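PDB 7D5M: oxidoreductase from Azotobacter vinelandii, which binds NAD and, as an inositol dehydrogenase homologue of the Gfo/Idh/MocA family, probably oxidises a polyol or sugar-like substrate. Local coordinates for residues A103-G108 and R128-A133. Residues are numbered along the deposited sequence; the frame is centred on the assembly and turned at random.
Sequences AALEAG and REIALA
The one flat group at this contact, the carboxylate of Glu106, receives the end methyl of Ile130 obliquely: CD1 lies 3.8 Å from Glu106 OE2, tilted well out of the carboxylate plane. The same OE2 forms a salt bridge with Arg102 one turn back, so the charge of this end is paired within its own helix. Lower down, the extended Glu106 chain passes Ile130 with CG 4.1 Å from CG2. That branch methyl, anti to the backbone N of Ile130, also meets Leu105 CB at 3.8 Å, and thus sits against two consecutive residues of helix 97-106. Leu105 makes the closest approach between the two segments, its CD1 lying 3.6 Å from Ala131 N. This methyl continues the chain away from CA (chi2 -174°), and Leu105 CD1 also comes 3.7 Å from Ala131 CB. Beneath, Leu105 and Ala131 both rest on Val138, and Leu105 also touches Val111. No hydrogen bond joins the two segments, and helix 97-106 ends in a Schellman motif at Gly108. Apolar packing thus joins the helices of two successive beta-alpha-beta crossovers, side by side over strands 110-113 and 138-140 of the parallel sheet, as in the NAD-binding Rossmann fold.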
# COMPACT_ATOMS: atom_id res chain seq x y z
N ALA A 103 -26.67 15.99 36.04
CA ALA A 103 -27.72 17.04 36.07
C ALA A 103 -28.73 16.79 34.93
O ALA A 103 -29.95 16.92 35.17
CB ALA A 103 -27.09 18.40 35.96
N ALA A 104 -28.26 16.44 33.73
CA ALA A 104 -29.14 16.22 32.56
C ALA A 104 -30.07 15.04 32.87
O ALA A 104 -31.29 15.15 32.65
CB ALA A 104 -28.34 16.00 31.30
N LEU A 105 -29.51 13.95 33.40
CA LEU A 105 -30.27 12.71 33.71
C LEU A 105 -31.33 13.01 34.78
O LEU A 105 -32.46 12.54 34.64
CB LEU A 105 -29.30 11.65 34.23
CG LEU A 105 -28.23 11.20 33.25
CD1 LEU A 105 -27.40 10.06 33.80
CD2 LEU A 105 -28.85 10.85 31.92
N GLU A 106 -30.94 13.72 35.83
CA GLU A 106 -31.85 14.09 36.95
C GLU A 106 -32.95 15.02 36.41
O GLU A 106 -34.07 14.96 36.96
CB GLU A 106 -31.05 14.67 38.11
CG GLU A 106 -30.39 13.59 38.94
CD GLU A 106 -29.34 14.05 39.93
OE1 GLU A 106 -29.02 15.25 39.95
OE2 GLU A 106 -28.84 13.19 40.68
N ALA A 107 -32.67 15.77 35.34
CA ALA A 107 -33.62 16.68 34.66
C ALA A 107 -34.48 15.92 33.64
O ALA A 107 -35.28 16.58 32.95
CB ALA A 107 -32.89 17.83 34.02
N GLY A 108 -34.36 14.60 33.56
CA GLY A 108 -35.18 13.74 32.69
C GLY A 108 -34.78 13.85 31.23
O GLY A 108 -35.61 13.56 30.36
N ARG A 128 -24.33 5.54 35.86
CA ARG A 128 -25.11 4.45 35.22
C ARG A 128 -26.37 4.21 36.05
O ARG A 128 -27.46 4.08 35.46
CB ARG A 128 -24.29 3.17 35.06
CG ARG A 128 -25.15 2.01 34.59
CD ARG A 128 -24.40 0.84 34.03
NE ARG A 128 -23.44 0.29 34.96
CZ ARG A 128 -22.57 -0.66 34.66
NH1 ARG A 128 -22.54 -1.19 33.45
NH2 ARG A 128 -21.74 -1.10 35.59
N GLU A 129 -26.26 4.15 37.38
CA GLU A 129 -27.47 3.91 38.22
C GLU A 129 -28.48 5.03 38.01
O GLU A 129 -29.69 4.73 37.93
CB GLU A 129 -27.09 3.73 39.69
CG GLU A 129 -26.39 2.41 39.94
CD GLU A 129 -26.62 1.83 41.32
OE1 GLU A 129 -26.87 2.61 42.26
OE2 GLU A 129 -26.52 0.59 41.45
N ILE A 130 -28.02 6.28 37.89
CA ILE A 130 -28.93 7.44 37.73
C ILE A 130 -29.58 7.39 36.33
O ILE A 130 -30.78 7.64 36.24
CB ILE A 130 -28.19 8.77 38.01
CG1 ILE A 130 -27.75 8.84 39.48
CG2 ILE A 130 -29.08 9.95 37.64
CD1 ILE A 130 -26.90 10.05 39.82
N ALA A 131 -28.82 7.05 35.29
CA ALA A 131 -29.38 6.89 33.92
C ALA A 131 -30.48 5.82 33.93
O ALA A 131 -31.54 6.04 33.33
CB ALA A 131 -28.29 6.55 32.94
N LEU A 132 -30.22 4.68 34.56
CA LEU A 132 -31.17 3.53 34.55
C LEU A 132 -32.42 3.92 35.35
O LEU A 132 -33.52 3.69 34.84
CB LEU A 132 -30.47 2.30 35.13
CG LEU A 132 -29.38 1.71 34.24
CD1 LEU A 132 -28.56 0.69 35.01
CD2 LEU A 132 -29.97 1.07 33.00
N ALA A 133 -32.27 4.49 36.54
CA ALA A 133 -33.42 4.88 37.40
C ALA A 133 -34.33 5.85 36.64
O ALA A 133 -35.57 5.74 36.75
CB ALA A 133 -32.94 5.48 38.70